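Local coordinates for L-lysine 6-monooxygenase (PDB 5CQF), which probably catalyses the FAD- and NADPH-dependent hydroxylation of the side-chain amine of L-lysine, a step of siderophore biosynthesis, at residues Ile19-Ala24 with Arg123-His128; Gly25-Cys30 with Leu417-Ile422; Cys30-Ala35 with Leu45-Leu50; Lys94-Met99 with Leu118-Arg123; Asn163-Ser168 with Ser424-Ala429. All coordinates share one frame; numbering follows the deposited sequence.

How the contacts relate
Four of the five contacts are buried in one nucleotide-binding domain of Rossmann type, and they show how closely chemistry follows place. Contacts 1, 2 and 3 all draw on helix 23-37 or the turn leading into it, and contacts 2 and 5 both use helix 412-428, which reaches strand 163-166 of the parallel sheet that also holds strands 16-19 and 47-50. These interior contacts work mainly by apolar packing. Contact 4 lies further out, joined to contact 1 through helix 111-125 and the shared Arg-123. Partly exposed, it is the one contact of the five with a side-chain hydrogen bond between its segments. Contacts 4 and 5 stay about 11 Å apart at their nearest atoms.

Contact 1: residues Ile19-Ala24 with Arg123-His128; sequences IGFGPA and RQVDGH
Phe-21 carries the whole of its side of this contact, setting the far end of its phenyl ring against Val-125 and Asp-126. The apolar part is a simple meeting of ring and methyl: Phe-21 CZ lies 4.0 Å from Val-125 CG2, the two side chains running obliquely to one another. The neighbouring ring carbon, Phe-21 CE2, rests 3.7 Å from Asp-126 CB, so the aspartate takes part through its methylene. With its CG lodged between backbone N and carbonyl carbon (chi1 68°), Asp-126 swings the carboxylate away from the phenylalanine.

The ring owes its place to a strand-turn-helix of the Rossmann type. Gly-20 and Gly-22, with Gly-25 a turn further on, match the GxGxxG pattern, and in a flavoprotein of this family such a turn is consistent with holding the dinucleotide cofactor. Gly-20 has a phi of 114°, a value at which a beta carbon would press on the carbonyl oxygen of the residue before, while Gly-22 is the N-cap of helix 23-37. Phe-21, between them, sends its side chain out to the end of helix 111-125.

A weakly polar approach completes the set: the backbone oxygen Val-125 O comes obliquely to within 3.7 Å of Phe-21 CZ. Beyond the two segments, Tyr-49 of strand 47-50 makes an edge-to-face stack with Phe-21, and Ala-29 of helix 23-37 touches both Phe-21 and Val-125. The backbone nitrogen of Phe-21 is hydrogen-bonded to Glu-51 OE1.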
# COMPACT_ATOMS: atom_id res chain seq x y z
N ILE A 19 -34.46 -19.68 12.68
CA ILE A 19 -34.58 -20.08 11.29
C ILE A 19 -33.39 -19.50 10.53
O ILE A 19 -33.22 -18.30 10.46
CB ILE A 19 -35.90 -19.60 10.66
CG1 ILE A 19 -37.09 -20.22 11.40
CG2 ILE A 19 -35.98 -20.06 9.21
CD1 ILE A 19 -38.43 -19.68 10.95
N GLY A 20 -32.58 -20.40 9.96
CA GLY A 20 -31.42 -20.05 9.17
C GLY A 20 -30.17 -20.51 9.90
O GLY A 20 -30.01 -20.26 11.10
N PHE A 21 -29.29 -21.20 9.19
CA PHE A 21 -27.98 -21.49 9.75
C PHE A 21 -26.87 -21.02 8.81
O PHE A 21 -25.87 -21.71 8.61
CB PHE A 21 -27.82 -22.97 10.12
CG PHE A 21 -26.87 -23.20 11.24
CD1 PHE A 21 -27.13 -22.70 12.49
CD2 PHE A 21 -25.72 -23.94 11.05
CE1 PHE A 21 -26.26 -22.92 13.55
CE2 PHE A 21 -24.83 -24.16 12.10
CZ PHE A 21 -25.11 -23.64 13.36
N GLY A 22 -27.05 -19.83 8.26
CA GLY A 22 -25.97 -19.10 7.63
C GLY A 22 -25.16 -18.40 8.71
O GLY A 22 -25.31 -18.69 9.89
N PRO A 23 -24.27 -17.47 8.31
CA PRO A 23 -23.38 -16.85 9.28
C PRO A 23 -24.10 -16.29 10.49
O PRO A 23 -23.64 -16.45 11.62
CB PRO A 23 -22.76 -15.72 8.47
CG PRO A 23 -22.77 -16.20 7.08
CD PRO A 23 -23.97 -17.07 6.93
N ALA A 24 -25.24 -15.65 10.27
CA ALA A 24 -25.97 -15.05 11.37
C ALA A 24 -26.37 -16.09 12.41
O ALA A 24 -26.14 -15.87 13.61
CB ALA A 24 -27.20 -14.32 10.83
N ARG A 123 -19.12 -26.53 11.48
CA ARG A 123 -18.86 -27.94 11.86
C ARG A 123 -18.73 -28.19 13.34
O ARG A 123 -18.80 -29.33 13.76
CB ARG A 123 -17.55 -28.43 11.26
CG ARG A 123 -17.66 -28.98 9.87
CD ARG A 123 -16.31 -29.55 9.44
NE ARG A 123 -15.44 -28.55 8.80
CZ ARG A 123 -14.19 -28.23 9.17
NH1 ARG A 123 -13.60 -28.81 10.23
NH2 ARG A 123 -13.52 -27.31 8.48
N GLN A 124 -18.43 -27.16 14.12
CA GLN A 124 -18.21 -27.32 15.55
C GLN A 124 -19.42 -26.95 16.37
O GLN A 124 -19.46 -27.32 17.53
CB GLN A 124 -17.05 -26.43 16.03
CG GLN A 124 -15.68 -26.83 15.52
CD GLN A 124 -14.63 -25.87 15.98
OE1 GLN A 124 -14.18 -25.94 17.12
NE2 GLN A 124 -14.26 -24.93 15.11
N VAL A 125 -20.38 -26.22 15.79
CA VAL A 125 -21.57 -25.76 16.54
C VAL A 125 -22.92 -26.15 15.92
O VAL A 125 -23.96 -25.60 16.29
CB VAL A 125 -21.55 -24.23 16.74
CG1 VAL A 125 -20.29 -23.80 17.45
CG2 VAL A 125 -21.68 -23.50 15.42
N ASP A 126 -22.92 -27.11 15.00
CA ASP A 126 -24.11 -27.46 14.27
C ASP A 126 -24.86 -28.69 14.82
O ASP A 126 -25.79 -29.16 14.18
CB ASP A 126 -23.78 -27.69 12.78
CG ASP A 126 -22.93 -28.92 12.54
OD1 ASP A 126 -22.49 -29.57 13.52
OD2 ASP A 126 -22.68 -29.21 11.36
N GLY A 127 -24.47 -29.18 16.00
CA GLY A 127 -25.17 -30.32 16.64
C GLY A 127 -26.68 -30.14 16.88
O GLY A 127 -27.36 -31.09 17.23
N HIS A 128 -27.21 -28.93 16.74
CA HIS A 128 -28.65 -28.69 16.90
C HIS A 128 -29.23 -28.14 15.63
O HIS A 128 -30.26 -27.46 15.63
CB HIS A 128 -28.89 -27.70 18.03
CG HIS A 128 -28.35 -28.17 19.34
ND1 HIS A 128 -27.12 -27.76 19.82
CD2 HIS A 128 -28.85 -29.02 20.26
CE1 HIS A 128 -26.89 -28.35 20.99
NE2 HIS A 128 -27.93 -29.10 21.28

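Contact 2: residues Gly25-Cys30 with Leu417-Ile422; sequences GIALAC and LRAGRI
Leu-28 and Ala-419 bring two helices together with their CA atoms 4.6 Å apart, although the local axes stay 8.3 Å from each other. Helix 23-37, which follows the glycine-rich Rossmann turn, is crossed here at -55° by helix 412-428 from near the end of the chain.

Leu-28 can be followed outward atom by atom. At its root the CA already lies 3.7 Å from Ala-419 CB, and its own CB is 4.5 Å from that same methyl. The first torsion (chi1 -176°) sets CG anti to the backbone nitrogen and brings the end of the side chain nearer the other helix. From CG the branches part. CD1 reaches Ala-419 O at 3.8 Å and meets Ile-422 CG2 at 4.1 Å, the leucine and isoleucine side chains crossing nearly at right angles. CD2 turns instead to Ile-47 of strand 47-50.

The residue just before, Ala-27, meets the same alanine methyl: its carbonyl oxygen Ala-27 O lies 3.5 Å from Ala-419 CB. That methyl is thus lodged against the backbone of helix 23-37 itself.

The chemistry is that of small and branched apolar groups packed on one another and, at Ala-419, on backbone atoms. The pairing therefore depends on the fit of shapes, with the alanines on both helices permitting the close approach.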
# COMPACT_ATOMS: atom_id res chain seq x y z
N GLY A 25 -26.97 -17.20 11.98
CA GLY A 25 -27.34 -18.27 12.92
C GLY A 25 -26.13 -18.96 13.54
O GLY A 25 -26.15 -19.43 14.68
N ILE A 26 -25.05 -19.05 12.78
CA ILE A 26 -23.84 -19.68 13.31
C ILE A 26 -23.27 -18.82 14.42
O ILE A 26 -22.83 -19.33 15.47
CB ILE A 26 -22.83 -19.90 12.21
CG1 ILE A 26 -23.29 -21.05 11.32
CG2 ILE A 26 -21.47 -20.21 12.79
CD1 ILE A 26 -22.67 -21.04 9.95
N ALA A 27 -23.29 -17.52 14.18
CA ALA A 27 -22.81 -16.57 15.17
C ALA A 27 -23.58 -16.70 16.44
O ALA A 27 -23.00 -16.62 17.49
CB ALA A 27 -22.94 -15.15 14.65
N LEU A 28 -24.90 -16.85 16.33
CA LEU A 28 -25.77 -17.04 17.50
C LEU A 28 -25.46 -18.33 18.23
O LEU A 28 -25.37 -18.32 19.45
CB LEU A 28 -27.23 -17.06 17.09
CG LEU A 28 -28.22 -17.16 18.22
CD1 LEU A 28 -28.21 -15.93 19.11
CD2 LEU A 28 -29.58 -17.40 17.60
N ALA A 29 -25.33 -19.43 17.50
CA ALA A 29 -24.90 -20.70 18.12
C ALA A 29 -23.57 -20.57 18.82
O ALA A 29 -23.39 -21.14 19.89
CB ALA A 29 -24.85 -21.82 17.11
N CYS A 30 -22.64 -19.79 18.25
CA CYS A 30 -21.36 -19.62 18.92
C CYS A 30 -21.52 -18.96 20.28
O CYS A 30 -20.82 -19.29 21.20
CB CYS A 30 -20.38 -18.80 18.08
SG CYS A 30 -19.77 -19.65 16.62
N LEU A 417 -22.03 -9.22 17.22
CA LEU A 417 -22.58 -8.29 18.22
C LEU A 417 -24.07 -8.48 18.42
O LEU A 417 -24.55 -8.49 19.56
CB LEU A 417 -22.26 -6.84 17.83
CG LEU A 417 -20.73 -6.55 17.87
CD1 LEU A 417 -20.37 -5.20 17.29
CD2 LEU A 417 -20.22 -6.61 19.30
N ARG A 418 -24.78 -8.67 17.32
CA ARG A 418 -26.18 -9.00 17.38
C ARG A 418 -26.41 -10.28 18.14
O ARG A 418 -27.32 -10.34 18.96
CB ARG A 418 -26.78 -9.15 15.97
CG ARG A 418 -26.91 -7.85 15.20
CD ARG A 418 -27.99 -7.95 14.14
NE ARG A 418 -27.71 -8.99 13.14
CZ ARG A 418 -26.99 -8.81 12.04
NH1 ARG A 418 -26.41 -7.65 11.79
NH2 ARG A 418 -26.82 -9.80 11.19
N ALA A 419 -25.62 -11.31 17.85
CA ALA A 419 -25.74 -12.59 18.54
C ALA A 419 -25.68 -12.40 20.04
O ALA A 419 -26.40 -13.06 20.76
CB ALA A 419 -24.65 -13.55 18.09
N GLY A 420 -24.80 -11.51 20.51
CA GLY A 420 -24.73 -11.23 21.94
C GLY A 420 -26.02 -10.63 22.51
O GLY A 420 -26.52 -11.06 23.54
N ARG A 421 -26.54 -9.62 21.84
CA ARG A 421 -27.76 -8.96 22.24
C ARG A 421 -28.97 -9.89 22.23
O ARG A 421 -29.82 -9.82 23.12
CB ARG A 421 -28.07 -7.78 21.31
CG ARG A 421 -27.15 -6.59 21.45
CD ARG A 421 -27.90 -5.31 21.06
NE ARG A 421 -26.98 -4.17 20.86
CZ ARG A 421 -27.23 -2.92 21.21
NH1 ARG A 421 -28.38 -2.59 21.78
NH2 ARG A 421 -26.32 -1.98 20.99
N ILE A 422 -29.04 -10.77 21.22
CA ILE A 422 -30.16 -11.67 21.10
C ILE A 422 -30.06 -12.80 22.11
O ILE A 422 -31.04 -13.12 22.77
CB ILE A 422 -30.33 -12.17 19.65
CG1 ILE A 422 -30.87 -11.03 18.79
CG2 ILE A 422 -31.32 -13.34 19.57
CD1 ILE A 422 -30.72 -11.25 17.30

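Contact 3: residues Cys30-Ala35 with Leu45-Leu50; sequences CAFEDA and LSIGYL
In the beta-alpha-beta unit formed by strand 16-19, helix 23-37 and strand 47-50, Phe-32 is the residue of segment 30-35 that bears on the second strand and its approach, reaching Leu-45, Ile-47 and Tyr-49. Its first torsion (chi1 -75°) places CG anti to the carbonyl carbon and directs the ring at the sheet, where it is met by side chains from successive inward-facing positions.

Leu-45, just ahead of the strand, supplies the methyl CD2, which sits 3.9 Å from Phe-32 CE1 and almost as near to CZ, approaching the ring obliquely. Ile-47 uses two methyls. Its CG2 lies over one face, 4.2 Å above the plane of the Phe-32 ring and displaced toward the rim, while its CD1 comes to 4.0 Å from Phe-32 CE2. The isoleucine and phenylalanine side chains cross nearly at right angles, so that one methyl lies over the face and the other reaches CE2. Tyr-49 comes in with its hydroxyl end, OH being 3.8 Å from Phe-32 CD2. The ring is thereby touched along much of its outline by the three residues, in a contact made of van der Waals packing throughout, as befits the layer between helix and sheet.

The surroundings complete this layer. Strand 47-50 runs parallel between strands 16-19 and 129-130, the backbone of Tyr-49 bonding to His-128 and Arg-130. Leu-42 of the connecting loop also touches Phe-32, and helix 412-428 closes in from another direction, with Ala-423 and Leu-426 against the same side chain.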
# COMPACT_ATOMS: atom_id res chain seq x y z
N CYS A 30 -22.64 -19.79 18.25
CA CYS A 30 -21.36 -19.62 18.92
C CYS A 30 -21.52 -18.96 20.28
O CYS A 30 -20.82 -19.29 21.20
CB CYS A 30 -20.38 -18.80 18.08
SG CYS A 30 -19.77 -19.65 16.62
N ALA A 31 -22.44 -18.02 20.43
CA ALA A 31 -22.67 -17.42 21.75
C ALA A 31 -23.15 -18.46 22.74
O ALA A 31 -22.71 -18.47 23.89
CB ALA A 31 -23.68 -16.29 21.68
N PHE A 32 -24.05 -19.33 22.31
CA PHE A 32 -24.56 -20.36 23.21
C PHE A 32 -23.48 -21.35 23.56
O PHE A 32 -23.28 -21.67 24.74
CB PHE A 32 -25.79 -21.06 22.63
CG PHE A 32 -27.02 -20.22 22.72
CD1 PHE A 32 -27.63 -20.01 23.93
CD2 PHE A 32 -27.53 -19.58 21.60
CE1 PHE A 32 -28.74 -19.22 24.03
CE2 PHE A 32 -28.65 -18.78 21.69
CZ PHE A 32 -29.27 -18.60 22.91
N GLU A 33 -22.74 -21.81 22.55
CA GLU A 33 -21.64 -22.73 22.84
C GLU A 33 -20.57 -22.12 23.72
O GLU A 33 -20.12 -22.77 24.64
CB GLU A 33 -21.05 -23.31 21.56
CG GLU A 33 -22.02 -24.19 20.78
CD GLU A 33 -22.37 -25.50 21.50
OE1 GLU A 33 -21.48 -26.08 22.17
OE2 GLU A 33 -23.54 -25.96 21.38
N ASP A 34 -20.14 -20.88 23.47
CA ASP A 34 -19.20 -20.21 24.39
C ASP A 34 -19.70 -20.34 25.83
O ASP A 34 -18.94 -20.65 26.73
CB ASP A 34 -19.04 -18.72 24.07
CG ASP A 34 -18.11 -18.45 22.87
OD1 ASP A 34 -17.55 -19.42 22.29
OD2 ASP A 34 -17.96 -17.25 22.52
N ALA A 35 -20.99 -20.07 26.02
CA ALA A 35 -21.60 -20.08 27.34
C ALA A 35 -21.65 -21.50 27.97
O ALA A 35 -21.25 -21.68 29.12
CB ALA A 35 -22.98 -19.47 27.25
N LEU A 45 -30.07 -23.23 27.99
CA LEU A 45 -31.21 -22.96 27.10
C LEU A 45 -31.10 -23.81 25.82
O LEU A 45 -30.04 -23.89 25.22
CB LEU A 45 -31.23 -21.47 26.78
CG LEU A 45 -32.35 -20.79 26.01
CD1 LEU A 45 -32.40 -19.31 26.41
CD2 LEU A 45 -32.18 -20.90 24.50
N SER A 46 -32.18 -24.46 25.45
CA SER A 46 -32.20 -25.37 24.30
C SER A 46 -32.79 -24.63 23.12
O SER A 46 -33.88 -24.05 23.19
CB SER A 46 -33.02 -26.63 24.60
OG SER A 46 -34.41 -26.42 24.38
N ILE A 47 -32.05 -24.66 22.02
CA ILE A 47 -32.39 -23.95 20.83
C ILE A 47 -32.10 -24.90 19.69
O ILE A 47 -31.11 -25.63 19.73
CB ILE A 47 -31.58 -22.65 20.74
CG1 ILE A 47 -31.75 -22.00 19.37
CG2 ILE A 47 -30.10 -22.89 20.96
CD1 ILE A 47 -31.31 -20.56 19.35
N GLY A 48 -32.97 -24.92 18.69
CA GLY A 48 -32.79 -25.73 17.48
C GLY A 48 -32.66 -24.84 16.26
O GLY A 48 -33.21 -23.74 16.24
N TYR A 49 -31.95 -25.29 15.23
CA TYR A 49 -31.80 -24.45 14.04
C TYR A 49 -32.31 -25.18 12.80
O TYR A 49 -32.04 -26.37 12.62
CB TYR A 49 -30.34 -24.02 13.84
CG TYR A 49 -29.71 -23.34 15.03
CD1 TYR A 49 -29.23 -24.08 16.09
CD2 TYR A 49 -29.59 -21.95 15.08
CE1 TYR A 49 -28.65 -23.46 17.19
CE2 TYR A 49 -29.02 -21.33 16.17
CZ TYR A 49 -28.54 -22.09 17.22
OH TYR A 49 -27.98 -21.49 18.33
N LEU A 50 -33.04 -24.47 11.95
CA LEU A 50 -33.62 -25.06 10.77
C LEU A 50 -33.03 -24.33 9.59
O LEU A 50 -33.28 -23.14 9.45
CB LEU A 50 -35.12 -24.83 10.76
CG LEU A 50 -36.09 -25.69 11.57
CD1 LEU A 50 -35.49 -26.43 12.77
CD2 LEU A 50 -37.21 -24.79 12.05

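Contact 4: residues Lys94-Met99 with Leu118-Arg123; sequences KDQGRM and LGWVSR
Trp-120 binds Asp-95 in a link between helix 111-125 and the end of helix 89-96, a helix finished by a Schellman motif in which Gly-97 takes the positive phi. Along the segment from Leu-118 to Arg-123, the first residue faces the interior, where Leu-118 packs on Ile-26 of helix 23-37.

Trp-120, two places on, is the bridging residue. With CG anti to the backbone nitrogen (chi1 173°) the indole extends toward the other helix and presents its N-H there. Trp-120 NE1 donates to Asp-95 OD2 over 3.0 Å, nearly straight at 162°. The acceptor lies in the indole plane, whereas the donor meets OD2 on its anti side, 34° out of the carboxylate plane. Gln-96, bent at its second torsion, brings NE2 obliquely to 3.5 Å from Trp-120 CD1, its amide turned almost perpendicular to the indole. Tyr-92 adds an edge-to-face stack on Trp-120.

Val-121 and Ser-122 turn back to helix 23-37, both touching Ile-26. On the other segment, Arg-98 NE is hydrogen-bonded to Tyr-298 OH of a neighbouring subunit. Arg-123 ends the walk: its NH1 is 6.2 Å from Asp-95 OD2, near enough perhaps to favour the charged carboxylate, and one face of its guanidinium, toward the rim, lies under Trp-120 CA, 3.4 Å from the plane.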
# COMPACT_ATOMS: atom_id res chain seq x y z
N LYS A 94 -4.56 -21.08 13.84
CA LYS A 94 -3.66 -21.92 14.62
C LYS A 94 -3.99 -23.39 14.39
O LYS A 94 -3.10 -24.20 14.22
CB LYS A 94 -3.77 -21.57 16.11
CG LYS A 94 -3.05 -22.53 17.05
CD LYS A 94 -2.78 -21.84 18.37
CE LYS A 94 -1.89 -22.68 19.28
NZ LYS A 94 -2.71 -23.67 20.01
N ASP A 95 -5.26 -23.74 14.33
CA ASP A 95 -5.62 -25.12 14.07
C ASP A 95 -5.13 -25.56 12.69
O ASP A 95 -4.75 -26.72 12.51
CB ASP A 95 -7.12 -25.29 14.20
CG ASP A 95 -7.58 -26.72 14.08
OD1 ASP A 95 -7.10 -27.57 14.83
OD2 ASP A 95 -8.50 -26.99 13.27
N GLN A 96 -5.09 -24.65 11.71
CA GLN A 96 -4.73 -25.04 10.36
C GLN A 96 -3.25 -24.89 10.11
O GLN A 96 -2.76 -25.22 9.02
CB GLN A 96 -5.52 -24.23 9.34
CG GLN A 96 -7.01 -24.24 9.59
CD GLN A 96 -7.62 -25.58 9.32
OE1 GLN A 96 -7.38 -26.20 8.30
NE2 GLN A 96 -8.42 -26.04 10.25
N GLY A 97 -2.52 -24.38 11.11
CA GLY A 97 -1.07 -24.19 11.01
C GLY A 97 -0.64 -23.01 10.15
O GLY A 97 0.49 -22.98 9.65
N ARG A 98 -1.49 -22.00 10.01
CA ARG A 98 -1.21 -20.93 9.06
C ARG A 98 -1.06 -19.55 9.69
O ARG A 98 -0.99 -18.58 8.98
CB ARG A 98 -2.31 -20.89 8.00
CG ARG A 98 -2.29 -22.09 7.06
CD ARG A 98 -3.06 -21.85 5.77
NE ARG A 98 -4.36 -21.18 6.01
CZ ARG A 98 -5.55 -21.77 6.10
NH1 ARG A 98 -5.69 -23.08 5.98
NH2 ARG A 98 -6.60 -21.04 6.33
N MSE A 99 -0.99 -19.45 11.01
CA MSE A 99 -0.88 -18.14 11.65
C MSE A 99 0.26 -17.31 11.18
O MSE A 99 0.05 -16.17 10.83
CB MSE A 99 -0.76 -18.26 13.13
CG MSE A 99 -0.70 -16.89 13.78
SE MSE A 99 -1.15 -17.07 15.70
CE MSE A 99 -3.00 -17.64 15.48
N LEU A 118 -15.73 -20.24 7.96
CA LEU A 118 -17.12 -20.34 8.30
C LEU A 118 -17.58 -21.79 8.37
O LEU A 118 -18.32 -22.19 9.28
CB LEU A 118 -17.91 -19.55 7.27
CG LEU A 118 -19.40 -19.75 7.38
CD1 LEU A 118 -19.92 -18.86 8.48
CD2 LEU A 118 -20.04 -19.42 6.04
N GLY A 119 -17.14 -22.62 7.43
CA GLY A 119 -17.38 -24.09 7.54
C GLY A 119 -16.68 -24.67 8.76
O GLY A 119 -17.20 -25.56 9.42
N TRP A 120 -15.52 -24.15 9.11
CA TRP A 120 -14.79 -24.67 10.24
C TRP A 120 -15.53 -24.38 11.54
O TRP A 120 -15.54 -25.21 12.46
CB TRP A 120 -13.37 -24.12 10.24
CG TRP A 120 -12.50 -24.42 11.41
CD1 TRP A 120 -11.60 -25.45 11.53
CD2 TRP A 120 -12.34 -23.62 12.59
NE1 TRP A 120 -10.94 -25.36 12.73
CE2 TRP A 120 -11.38 -24.26 13.40
CE3 TRP A 120 -12.93 -22.44 13.06
CZ2 TRP A 120 -11.01 -23.76 14.65
CZ3 TRP A 120 -12.57 -21.96 14.30
CH2 TRP A 120 -11.61 -22.62 15.08
N VAL A 121 -16.15 -23.22 11.63
CA VAL A 121 -16.97 -22.91 12.82
C VAL A 121 -18.28 -23.69 12.80
O VAL A 121 -18.68 -24.30 13.79
CB VAL A 121 -17.37 -21.42 12.93
CG1 VAL A 121 -18.15 -21.20 14.22
CG2 VAL A 121 -16.15 -20.54 12.95
N SER A 122 -18.96 -23.65 11.67
CA SER A 122 -20.22 -24.37 11.54
C SER A 122 -20.09 -25.81 12.03
O SER A 122 -20.80 -26.23 12.93
CB SER A 122 -20.72 -24.31 10.09
OG SER A 122 -21.88 -25.09 9.96
N ARG A 123 -19.12 -26.53 11.48
CA ARG A 123 -18.86 -27.94 11.86
C ARG A 123 -18.73 -28.19 13.34
O ARG A 123 -18.80 -29.33 13.76
CB ARG A 123 -17.55 -28.43 11.26
CG ARG A 123 -17.66 -28.98 9.87
CD ARG A 123 -16.31 -29.55 9.44
NE ARG A 123 -15.44 -28.55 8.80
CZ ARG A 123 -14.19 -28.23 9.17
NH1 ARG A 123 -13.60 -28.81 10.23
NH2 ARG A 123 -13.52 -27.31 8.48

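Contact 5: residues Asn163-Ser168 with Ser424-Ala429; sequences NLVLSS and SALERA
The carboxamide of Asn-163 comes beside Ala-429, its oxygen OD1 lying 3.9 Å from the methyl Ala-429 CB. Its hydrogen bonds are made with other parts of the fold: ND2 donates to the backbone oxygen of Asp-15, and OD1 is bonded to Asn-393 ND2. Gripped at both polar atoms, the amide is probably fixed in its rotation, and it meets the helix end by packing alone. A second flat group, the guanidinium of Arg-428, stays within its own helix, with Ser-424 O over the centre of one face.

Strand 163-166 is an inner strand of the parallel sheet of this Rossmann-type domain, flanked by strands 16-19 and 393-396, and the end of helix 412-428 lies across one side of it. Residues alternate accordingly: Asn-163 and Val-165 face the helix, while Leu-164 between them turns from it.

Leu-426 is the helix residue that spans both. Its CG, anti to the carbonyl carbon (chi1 -82°), carries the two methyls down to the strand, where they divide. CD2 settles 3.7 Å from Asn-163 CB, using the methylene below the amide. CD1 goes to the next inward position and meets Val-165 CG2 at 4.0 Å, the two side chains lying obliquely. Ala-16 and Trp-395, from the strands on either side, also touch Leu-426, and Ile-422 one turn earlier on the helix reaches the same Val-165 methyl.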
# COMPACT_ATOMS: atom_id res chain seq x y z
N ASN A 163 -40.26 -18.60 21.53
CA ASN A 163 -39.16 -17.69 21.20
C ASN A 163 -38.61 -17.97 19.82
O ASN A 163 -38.07 -19.04 19.58
CB ASN A 163 -38.09 -17.80 22.26
CG ASN A 163 -38.60 -17.36 23.62
OD1 ASN A 163 -39.02 -16.20 23.79
ND2 ASN A 163 -38.64 -18.28 24.58
N LEU A 164 -38.76 -17.01 18.92
CA LEU A 164 -38.44 -17.23 17.52
C LEU A 164 -37.41 -16.23 17.01
O LEU A 164 -37.55 -15.03 17.25
CB LEU A 164 -39.72 -17.11 16.68
CG LEU A 164 -39.55 -17.43 15.18
CD1 LEU A 164 -39.31 -18.91 14.97
CD2 LEU A 164 -40.75 -16.97 14.37
N VAL A 165 -36.38 -16.72 16.32
CA VAL A 165 -35.37 -15.85 15.70
C VAL A 165 -35.37 -16.09 14.20
O VAL A 165 -35.30 -17.23 13.75
CB VAL A 165 -33.96 -16.13 16.27
CG1 VAL A 165 -32.93 -15.18 15.65
CG2 VAL A 165 -33.97 -15.99 17.79
N LEU A 166 -35.49 -15.03 13.41
CA LEU A 166 -35.46 -15.17 11.96
C LEU A 166 -34.14 -14.69 11.50
O LEU A 166 -33.85 -13.54 11.67
CB LEU A 166 -36.53 -14.33 11.28
CG LEU A 166 -37.87 -15.01 11.03
CD1 LEU A 166 -38.55 -15.28 12.34
CD2 LEU A 166 -38.71 -14.10 10.15
N SER A 167 -33.36 -15.60 10.93
CA SER A 167 -31.96 -15.39 10.52
C SER A 167 -31.82 -15.90 9.11
O SER A 167 -30.80 -16.49 8.76
CB SER A 167 -30.98 -16.20 11.42
OG SER A 167 -30.83 -15.67 12.73
N SER A 168 -32.88 -15.73 8.32
CA SER A 168 -32.94 -16.27 6.94
C SER A 168 -32.77 -15.13 5.92
O SER A 168 -32.27 -15.37 4.82
CB SER A 168 -34.25 -17.05 6.72
OG SER A 168 -35.29 -16.59 7.58
N SER A 424 -28.59 -12.94 25.02
CA SER A 424 -28.94 -12.43 26.32
C SER A 424 -30.45 -12.19 26.44
O SER A 424 -31.09 -12.61 27.44
CB SER A 424 -28.19 -11.14 26.61
OG SER A 424 -28.46 -10.18 25.59
N ALA A 425 -31.05 -11.56 25.44
CA ALA A 425 -32.50 -11.34 25.49
C ALA A 425 -33.21 -12.68 25.58
O ALA A 425 -34.16 -12.81 26.33
CB ALA A 425 -33.01 -10.53 24.31
N LEU A 426 -32.74 -13.69 24.84
CA LEU A 426 -33.34 -15.02 24.91
C LEU A 426 -33.26 -15.60 26.31
O LEU A 426 -34.23 -16.18 26.76
CB LEU A 426 -32.71 -15.99 23.92
CG LEU A 426 -33.27 -15.87 22.51
CD1 LEU A 426 -32.31 -16.37 21.45
CD2 LEU A 426 -34.58 -16.61 22.41
N GLU A 427 -32.14 -15.45 27.00
CA GLU A 427 -32.01 -15.95 28.38
C GLU A 427 -33.03 -15.35 29.33
O GLU A 427 -33.65 -16.09 30.09
CB GLU A 427 -30.62 -15.66 28.94
CG GLU A 427 -30.36 -16.28 30.31
CD GLU A 427 -29.01 -15.90 30.88
OE1 GLU A 427 -28.28 -15.11 30.24
OE2 GLU A 427 -28.66 -16.40 31.97
N ARG A 428 -33.18 -14.02 29.31
CA ARG A 428 -34.14 -13.32 30.19
C ARG A 428 -35.56 -13.81 29.96
O ARG A 428 -36.32 -13.99 30.90
CB ARG A 428 -34.07 -11.80 30.02
CG ARG A 428 -32.83 -11.17 30.65
CD ARG A 428 -32.86 -9.65 30.57
NE ARG A 428 -32.70 -9.14 29.20
CZ ARG A 428 -31.54 -9.00 28.53
NH1 ARG A 428 -30.39 -9.35 29.09
NH2 ARG A 428 -31.53 -8.52 27.29
N ALA A 429 -35.87 -14.07 28.70
CA ALA A 429 -37.17 -14.58 28.31
C ALA A 429 -37.46 -16.04 28.72
O ALA A 429 -38.48 -16.58 28.31
CB ALA A 429 -37.34 -14.43 26.81